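Local atomic coordinates of tannase (PDB entry 6YQ4), a protein that probably acts as an alpha/beta-hydrolase that breaks down gallotannins, detoxifying them for the bacterium, and binds a magnesium ion. Residues Lys300-Asn312 against Phe328-Asp341. Sequence-based numbering, arbitrary orientation.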
ATOM      1  N   LYS A 300     -16.341  -4.666  15.601  1.00 23.31           N
ATOM      2  CA  LYS A 300     -15.288  -5.035  16.547  1.00 26.20           C
ATOM      3  C   LYS A 300     -15.202  -6.549  16.733  1.00 33.11           C
ATOM      4  O   LYS A 300     -14.102  -7.100  16.873  1.00 34.83           O
ATOM      5  CB  LYS A 300     -15.547  -4.348  17.893  1.00 34.74           C
ATOM      6  CG  LYS A 300     -14.702  -4.884  19.058  1.00 40.97           C
ATOM      7  CD  LYS A 300     -14.823  -4.025  20.317  1.00 32.76           C
ATOM      8  CE  LYS A 300     -14.402  -2.583  20.042  1.00 38.30           C
ATOM      9  NZ  LYS A 300     -14.540  -1.701  21.253  1.00 46.39           N
ATOM     10  N   THR A 301     -16.359  -7.240  16.743  1.00 29.96           N
ATOM     11  CA  THR A 301     -16.371  -8.702  16.821  1.00 30.48           C
ATOM     12  C   THR A 301     -15.777  -9.321  15.560  1.00 31.58           C
ATOM     13  O   THR A 301     -15.093 -10.350  15.621  1.00 36.70           O
ATOM     14  CB  THR A 301     -17.808  -9.200  17.059  1.00 38.02           C
ATOM     15  OG1 THR A 301     -18.244  -8.797  18.361  1.00 43.97           O
ATOM     16  CG2 THR A 301     -17.918 -10.728  16.956  1.00 27.93           C
ATOM     17  N   TYR A 302     -16.020  -8.700  14.407  1.00 24.21           N
ATOM     18  CA  TYR A 302     -15.370  -9.132  13.176  1.00 23.54           C
ATOM     19  C   TYR A 302     -13.849  -9.017  13.280  1.00 37.41           C
ATOM     20  O   TYR A 302     -13.118  -9.949  12.917  1.00 34.39           O
ATOM     21  CB  TYR A 302     -15.893  -8.309  11.997  1.00 25.34           C
ATOM     22  CG  TYR A 302     -15.184  -8.588  10.700  1.00 33.59           C
ATOM     23  CD1 TYR A 302     -15.537  -9.678   9.919  1.00 39.75           C
ATOM     24  CD2 TYR A 302     -14.157  -7.780  10.263  1.00 42.73           C
ATOM     25  CE1 TYR A 302     -14.883  -9.946   8.749  1.00 38.37           C
ATOM     26  CE2 TYR A 302     -13.493  -8.048   9.087  1.00 48.09           C
ATOM     27  CZ  TYR A 302     -13.868  -9.126   8.339  1.00 47.07           C
ATOM     28  OH  TYR A 302     -13.217  -9.379   7.158  1.00 65.16           O
ATOM     29  N   LEU A 303     -13.347  -7.870  13.760  1.00 33.09           N
ATOM     30  CA  LEU A 303     -11.903  -7.708  13.867  1.00 28.15           C
ATOM     31  C   LEU A 303     -11.297  -8.739  14.800  1.00 33.82           C
ATOM     32  O   LEU A 303     -10.230  -9.302  14.515  1.00 35.71           O
ATOM     33  CB  LEU A 303     -11.551  -6.313  14.357  1.00 31.06           C
ATOM     34  CG  LEU A 303     -11.702  -5.141  13.423  1.00 30.42           C
ATOM     35  CD1 LEU A 303     -10.645  -4.136  13.822  1.00 34.06           C
ATOM     36  CD2 LEU A 303     -11.498  -5.603  12.004  1.00 35.99           C
ATOM     37  N   SER A 304     -11.950  -8.979  15.936  1.00 30.34           N
ATOM     38  CA  SER A 304     -11.394  -9.912  16.895  1.00 29.14           C
ATOM     39  C   SER A 304     -11.271 -11.302  16.287  1.00 33.61           C
ATOM     40  O   SER A 304     -10.375 -12.062  16.656  1.00 36.69           O
ATOM     41  CB  SER A 304     -12.256  -9.928  18.157  1.00 29.82           C
ATOM     42  OG  SER A 304     -13.362 -10.810  18.011  1.00 35.75           O
ATOM     43  N   ILE A 305     -12.135 -11.638  15.327  1.00 41.79           N
ATOM     44  CA  ILE A 305     -12.062 -12.959  14.707  1.00 35.29           C
ATOM     45  C   ILE A 305     -10.848 -13.057  13.793  1.00 32.35           C
ATOM     46  O   ILE A 305     -10.193 -14.104  13.725  1.00 37.59           O
ATOM     47  CB  ILE A 305     -13.376 -13.271  13.968  1.00 32.82           C
ATOM     48  CG1 ILE A 305     -14.523 -13.334  14.973  1.00 37.08           C
ATOM     49  CG2 ILE A 305     -13.280 -14.595  13.275  1.00 32.87           C
ATOM     50  CD1 ILE A 305     -15.901 -13.453  14.340  1.00 32.41           C
ATOM     51  N   ILE A 306     -10.507 -11.967  13.098  1.00 30.61           N
ATOM     52  CA  ILE A 306      -9.247 -11.917  12.354  1.00 27.53           C
ATOM     53  C   ILE A 306      -8.078 -12.268  13.267  1.00 29.33           C
ATOM     54  O   ILE A 306      -7.181 -13.032  12.894  1.00 34.88           O
ATOM     55  CB  ILE A 306      -9.047 -10.529  11.731  1.00 29.04           C
ATOM     56  CG1 ILE A 306     -10.047 -10.268  10.632  1.00 34.80           C
ATOM     57  CG2 ILE A 306      -7.637 -10.364  11.170  1.00 30.35           C
ATOM     58  CD1 ILE A 306      -9.932  -8.821  10.193  1.00 36.26           C
ATOM     59  N   ILE A 307      -8.052 -11.687  14.471  1.00 29.19           N
ATOM     60  CA  ILE A 307      -6.953 -11.972  15.387  1.00 29.03           C
ATOM     61  C   ILE A 307      -7.033 -13.417  15.868  1.00 31.64           C
ATOM     62  O   ILE A 307      -6.025 -14.130  15.878  1.00 33.11           O
ATOM     63  CB  ILE A 307      -6.944 -10.964  16.557  1.00 27.97           C
ATOM     64  CG1 ILE A 307      -6.719  -9.536  16.049  1.00 23.23           C
ATOM     65  CG2 ILE A 307      -5.855 -11.302  17.577  1.00 28.51           C
ATOM     66  CD1 ILE A 307      -5.393  -9.344  15.345  1.00 21.79           C
ATOM     67  N   ARG A 308      -8.238 -13.885  16.239  1.00 33.06           N
ATOM     68  CA  ARG A 308      -8.405 -15.282  16.643  1.00 30.84           C
ATOM     69  C   ARG A 308      -7.874 -16.217  15.580  1.00 32.64           C
ATOM     70  O   ARG A 308      -7.150 -17.173  15.879  1.00 35.30           O
ATOM     71  CB  ARG A 308      -9.879 -15.596  16.908  1.00 35.93           C
ATOM     72  CG  ARG A 308     -10.145 -17.056  17.308  1.00 45.99           C
ATOM     73  CD  ARG A 308     -11.614 -17.492  17.095  1.00 47.23           C
ATOM     74  NE  ARG A 308     -11.924 -17.687  15.682  1.00 48.95           N
ATOM     75  CZ  ARG A 308     -13.154 -17.772  15.183  1.00 46.73           C
ATOM     76  NH1 ARG A 308     -14.199 -17.673  15.993  1.00 49.72           N
ATOM     77  NH2 ARG A 308     -13.333 -17.951  13.869  1.00 38.88           N
ATOM     78  N   ASN A 309      -8.213 -15.940  14.323  1.00 26.74           N
ATOM     79  CA  ASN A 309      -7.729 -16.765  13.231  1.00 32.05           C
ATOM     80  C   ASN A 309      -6.219 -16.671  13.100  1.00 35.36           C
ATOM     81  O   ASN A 309      -5.551 -17.684  12.860  1.00 39.85           O
ATOM     82  CB  ASN A 309      -8.407 -16.350  11.929  1.00 32.76           C
ATOM     83  CG  ASN A 309      -9.809 -16.912  11.794  1.00 34.55           C
ATOM     84  OD1 ASN A 309     -10.297 -17.686  12.646  1.00 33.37           O
ATOM     85  ND2 ASN A 309     -10.471 -16.523  10.720  1.00 26.34           N
ATOM     86  N   SER A 310      -5.663 -15.463  13.256  1.00 32.01           N
ATOM     87  CA  SER A 310      -4.212 -15.302  13.232  1.00 33.04           C
ATOM     88  C   SER A 310      -3.532 -16.113  14.338  1.00 34.65           C
ATOM     89  O   SER A 310      -2.595 -16.873  14.071  1.00 33.12           O
ATOM     90  CB  SER A 310      -3.838 -13.825  13.355  1.00 26.84           C
ATOM     91  OG  SER A 310      -2.420 -13.682  13.440  1.00 27.12           O
ATOM     92  N   ALA A 311      -3.970 -15.941  15.598  1.00 32.30           N
ATOM     93  CA  ALA A 311      -3.342 -16.673  16.704  1.00 35.75           C
ATOM     94  C   ALA A 311      -3.515 -18.190  16.576  1.00 36.42           C
ATOM     95  O   ALA A 311      -2.642 -18.950  17.009  1.00 44.21           O
ATOM     96  CB  ALA A 311      -3.897 -16.189  18.040  1.00 28.98           C
ATOM     97  N   ASN A 312      -4.615 -18.661  15.990  1.00 31.94           N
ATOM     98  CA  ASN A 312      -4.769 -20.109  15.842  1.00 43.99           C
ATOM     99  C   ASN A 312      -3.860 -20.685  14.767  1.00 47.32           C
ATOM    100  O   ASN A 312      -3.400 -21.827  14.896  1.00 33.67           O
ATOM    101  CB  ASN A 312      -6.214 -20.454  15.548  1.00 41.00           C
ATOM    102  CG  ASN A 312      -7.013 -20.554  16.793  1.00 43.44           C
ATOM    103  OD1 ASN A 312      -6.464 -20.869  17.861  1.00 39.28           O
ATOM    104  ND2 ASN A 312      -8.308 -20.259  16.697  1.00 44.34           N
ATOM    105  N   PHE A 328      -6.980 -13.636  25.364  1.00 35.98           N
ATOM    106  CA  PHE A 328      -7.460 -14.795  24.625  1.00 39.60           C
ATOM    107  C   PHE A 328      -8.272 -15.718  25.527  1.00 43.78           C
ATOM    108  O   PHE A 328      -7.927 -15.924  26.700  1.00 43.08           O
ATOM    109  CB  PHE A 328      -6.290 -15.584  24.031  1.00 38.66           C
ATOM    110  CG  PHE A 328      -5.579 -14.878  22.915  1.00 40.47           C
ATOM    111  CD1 PHE A 328      -6.119 -13.745  22.331  1.00 39.83           C
ATOM    112  CD2 PHE A 328      -4.372 -15.358  22.442  1.00 43.39           C
ATOM    113  CE1 PHE A 328      -5.468 -13.100  21.292  1.00 36.97           C
ATOM    114  CE2 PHE A 328      -3.704 -14.708  21.405  1.00 44.78           C
ATOM    115  CZ  PHE A 328      -4.258 -13.581  20.830  1.00 38.82           C
ATOM    116  N   THR A 329      -9.338 -16.286  24.976  1.00 40.88           N
ATOM    117  CA  THR A 329      -9.997 -17.442  25.579  1.00 41.90           C
ATOM    118  C   THR A 329      -9.496 -18.689  24.866  1.00 43.68           C
ATOM    119  O   THR A 329      -9.775 -18.887  23.675  1.00 41.96           O
ATOM    120  CB  THR A 329     -11.517 -17.367  25.503  1.00 40.09           C
ATOM    121  OG1 THR A 329     -11.974 -16.162  26.123  1.00 43.61           O
ATOM    122  CG2 THR A 329     -12.109 -18.555  26.252  1.00 39.86           C
ATOM    123  N   ILE A 330      -8.765 -19.521  25.602  1.00 45.97           N
ATOM    124  CA  ILE A 330      -8.154 -20.739  25.092  1.00 53.48           C
ATOM    125  C   ILE A 330      -8.759 -21.920  25.828  1.00 61.20           C
ATOM    126  O   ILE A 330      -8.773 -21.939  27.062  1.00 59.89           O
ATOM    127  CB  ILE A 330      -6.627 -20.720  25.281  1.00 50.22           C
ATOM    128  CG1 ILE A 330      -6.021 -19.569  24.481  1.00 48.05           C
ATOM    129  CG2 ILE A 330      -6.032 -22.068  24.905  1.00 50.27           C
ATOM    130  CD1 ILE A 330      -4.567 -19.356  24.742  1.00 50.08           C
ATOM    131  N   GLU A 331      -9.240 -22.917  25.083  1.00 71.46           N
ATOM    132  CA  GLU A 331      -9.831 -24.085  25.715  1.00 84.64           C
ATOM    133  C   GLU A 331      -8.967 -25.274  25.414  1.00 91.98           C
ATOM    134  O   GLU A 331      -7.890 -25.444  26.037  1.00 92.18           O
ATOM    135  CB  GLU A 331     -11.306 -24.197  25.305  1.00 84.10           C
ATOM    136  CG  GLU A 331     -12.204 -23.323  26.171  1.00 80.48           C
ATOM    137  CD  GLU A 331     -13.467 -22.905  25.464  1.00 85.14           C
ATOM    138  OE1 GLU A 331     -13.891 -23.604  24.518  1.00 88.69           O
ATOM    139  OE2 GLU A 331     -14.036 -21.869  25.859  1.00 90.22           O
ATOM    140  N   ASN A 332      -9.347 -26.168  24.495  1.00 94.01           N
ATOM    141  CA  ASN A 332      -8.488 -27.301  24.161  1.00 93.83           C
ATOM    142  C   ASN A 332      -7.351 -26.830  23.252  1.00 86.05           C
ATOM    143  O   ASN A 332      -7.199 -27.259  22.110  1.00 84.65           O
ATOM    144  CB  ASN A 332      -9.288 -28.430  23.528  1.00 95.32           C
ATOM    145  CG  ASN A 332      -8.985 -29.777  24.161  1.00102.24           C
ATOM    146  OD1 ASN A 332      -9.091 -29.951  25.382  1.00105.23           O
ATOM    147  ND2 ASN A 332      -8.588 -30.735  23.334  1.00103.96           N
ATOM    148  N   ASN A 333      -6.553 -25.912  23.799  1.00 82.56           N
ATOM    149  CA  ASN A 333      -5.409 -25.325  23.105  1.00 79.29           C
ATOM    150  C   ASN A 333      -5.786 -24.780  21.728  1.00 71.75           C
ATOM    151  O   ASN A 333      -4.984 -24.811  20.790  1.00 77.00           O
ATOM    152  CB  ASN A 333      -4.257 -26.322  22.999  1.00 84.49           C
ATOM    153  CG  ASN A 333      -3.151 -26.021  23.985  1.00 89.49           C
ATOM    154  OD1 ASN A 333      -2.369 -25.085  23.790  1.00 87.49           O
ATOM    155  ND2 ASN A 333      -3.086 -26.802  25.062  1.00 92.48           N
ATOM    156  N   LYS A 334      -7.019 -24.296  21.596  1.00 61.04           N
ATOM    157  CA  LYS A 334      -7.410 -23.427  20.495  1.00 53.89           C
ATOM    158  C   LYS A 334      -7.949 -22.121  21.066  1.00 48.90           C
ATOM    159  O   LYS A 334      -8.647 -22.118  22.084  1.00 39.55           O
ATOM    160  CB  LYS A 334      -8.462 -24.078  19.583  1.00 50.35           C
ATOM    161  CG  LYS A 334      -7.962 -25.289  18.808  1.00 61.23           C
ATOM    162  CD  LYS A 334      -9.046 -26.348  18.655  1.00 64.71           C
ATOM    163  CE  LYS A 334      -8.467 -27.755  18.611  1.00 68.41           C
ATOM    164  NZ  LYS A 334      -8.660 -28.480  19.910  1.00 76.79           N
ATOM    165  N   VAL A 335      -7.592 -21.008  20.434  1.00 44.60           N
ATOM    166  CA  VAL A 335      -8.205 -19.730  20.783  1.00 43.94           C
ATOM    167  C   VAL A 335      -9.638 -19.743  20.267  1.00 38.90           C
ATOM    168  O   VAL A 335      -9.867 -19.911  19.066  1.00 41.05           O
ATOM    169  CB  VAL A 335      -7.401 -18.559  20.193  1.00 41.92           C
ATOM    170  CG1 VAL A 335      -8.115 -17.226  20.421  1.00 32.05           C
ATOM    171  CG2 VAL A 335      -5.978 -18.548  20.758  1.00 37.72           C
ATOM    172  N   VAL A 336     -10.611 -19.595  21.167  1.00 36.71           N
ATOM    173  CA  VAL A 336     -12.016 -19.545  20.765  1.00 43.17           C
ATOM    174  C   VAL A 336     -12.631 -18.158  20.893  1.00 49.72           C
ATOM    175  O   VAL A 336     -13.734 -17.939  20.372  1.00 59.42           O
ATOM    176  CB  VAL A 336     -12.875 -20.577  21.531  1.00 41.89           C
ATOM    177  CG1 VAL A 336     -12.318 -21.998  21.347  1.00 39.69           C
ATOM    178  CG2 VAL A 336     -12.982 -20.217  23.021  1.00 39.43           C
ATOM    179  N   ALA A 337     -11.954 -17.211  21.530  1.00 45.10           N
ATOM    180  CA  ALA A 337     -12.470 -15.856  21.670  1.00 45.82           C
ATOM    181  C   ALA A 337     -11.292 -14.926  21.917  1.00 40.22           C
ATOM    182  O   ALA A 337     -10.302 -15.323  22.539  1.00 47.87           O
ATOM    183  CB  ALA A 337     -13.490 -15.739  22.815  1.00 41.42           C
ATOM    184  N   VAL A 338     -11.408 -13.694  21.416  1.00 35.50           N
ATOM    185  CA  VAL A 338     -10.375 -12.656  21.537  1.00 38.79           C
ATOM    186  C   VAL A 338     -11.037 -11.378  22.023  1.00 33.16           C
ATOM    187  O   VAL A 338     -11.904 -10.830  21.334  1.00 39.56           O
ATOM    188  CB  VAL A 338      -9.651 -12.385  20.205  1.00 36.24           C
ATOM    189  CG1 VAL A 338      -8.770 -11.138  20.315  1.00 32.15           C
ATOM    190  CG2 VAL A 338      -8.830 -13.577  19.802  1.00 39.94           C
ATOM    191  N   ASN A 339     -10.626 -10.888  23.187  1.00 29.96           N
ATOM    192  CA  ASN A 339     -11.132  -9.604  23.675  1.00 29.04           C
ATOM    193  C   ASN A 339     -10.310  -8.506  23.004  1.00 43.30           C
ATOM    194  O   ASN A 339      -9.217  -8.150  23.458  1.00 35.79           O
ATOM    195  CB  ASN A 339     -11.064  -9.536  25.194  1.00 30.43           C
ATOM    196  CG  ASN A 339     -11.672  -8.257  25.743  1.00 45.21           C
ATOM    197  OD1 ASN A 339     -11.762  -7.250  25.031  1.00 48.02           O
ATOM    198  ND2 ASN A 339     -12.092  -8.282  27.014  1.00 39.45           N
ATOM    199  N   LEU A 340     -10.851  -7.956  21.905  1.00 42.75           N
ATOM    200  CA  LEU A 340     -10.064  -7.069  21.046  1.00 41.94           C
ATOM    201  C   LEU A 340      -9.528  -5.856  21.804  1.00 42.54           C
ATOM    202  O   LEU A 340      -8.389  -5.431  21.573  1.00 45.80           O
ATOM    203  CB  LEU A 340     -10.885  -6.609  19.846  1.00 34.12           C
ATOM    204  CG  LEU A 340     -10.022  -5.839  18.838  1.00 36.15           C
ATOM    205  CD1 LEU A 340      -9.128  -6.785  17.991  1.00 24.30           C
ATOM    206  CD2 LEU A 340     -10.871  -4.912  17.960  1.00 41.60           C
ATOM    207  N   ASP A 341     -10.326  -5.288  22.710  1.00 41.06           N
ATOM    208  CA  ASP A 341      -9.858  -4.144  23.495  1.00 43.79           C
ATOM    209  C   ASP A 341      -8.580  -4.490  24.245  1.00 52.84           C
ATOM    210  O   ASP A 341      -7.569  -3.784  24.137  1.00 63.13           O
ATOM    211  CB  ASP A 341     -10.942  -3.698  24.479  1.00 42.45           C
ATOM    212  CG  ASP A 341     -12.054  -2.896  23.815  1.00 52.98           C
ATOM    213  OD1 ASP A 341     -11.947  -2.577  22.597  1.00 51.98           O
ATOM    214  OD2 ASP A 341     -13.043  -2.596  24.525  1.00 62.27           O
TER
HETATM  215  O   HOH W   1     -13.435 -13.122  19.254  1.00 41.79           O
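A two-stranded antiparallel hairpin, 328-330 with 335-338, packs on helix 298-316 mainly through its second strand, where the Asn312 carboxamide grips the backbone of Val335 at both ends. Val335 N donates to Asn312 OD1 at 2.8 Å, and Asn312 ND2 gives a straighter bond (166°) to Val335 O at 2.9 Å. Each donor lies in the carbonyl plane of its acceptor, on a lone pair, so the pair of bonds fixes the amide's rotation. Strand and helix run roughly antiparallel (145°), their axes approaching to 7.5 Å. Within the hairpin, a classic bulge sets two residues, Val336 and Ala337, opposite Thr329, whose O takes the Val336 N-H and, weakly, that of Ala337; Val335 and Val338, on its two sides, both direct their CB atoms toward the helix. Val338 CG2 lies against Arg308 CA at 3.6 Å, while its CG1 meets Ile307 CG2. The aliphatic part of Arg308 runs counter to the Val335 side chain, CG lying against CG1. Ala311 CB meets the Phe328 ring obliquely, 3.7 Å from CE2, and Tyr343 of the following helix also touches the Phe328 side chain. Water 1 bridges the strand backbone and a helix hydroxyl, accepting from Val338 N and lying 2.6 Å from Ser304 OG. Beyond the strand, Leu340 is a knob in the hole formed by Lys300, Leu303, Ser304 and Ile307, its CD2 3.9 Å from Leu303 CB. At the N-terminal end of the segment 300-312, a bend at chi3 (-58°) turns Lys300 NZ to the syn lone pair of Asp341 OD1, a 3.0 Å salt bridge; Asn296 OD1 is a second partner of this ammonium.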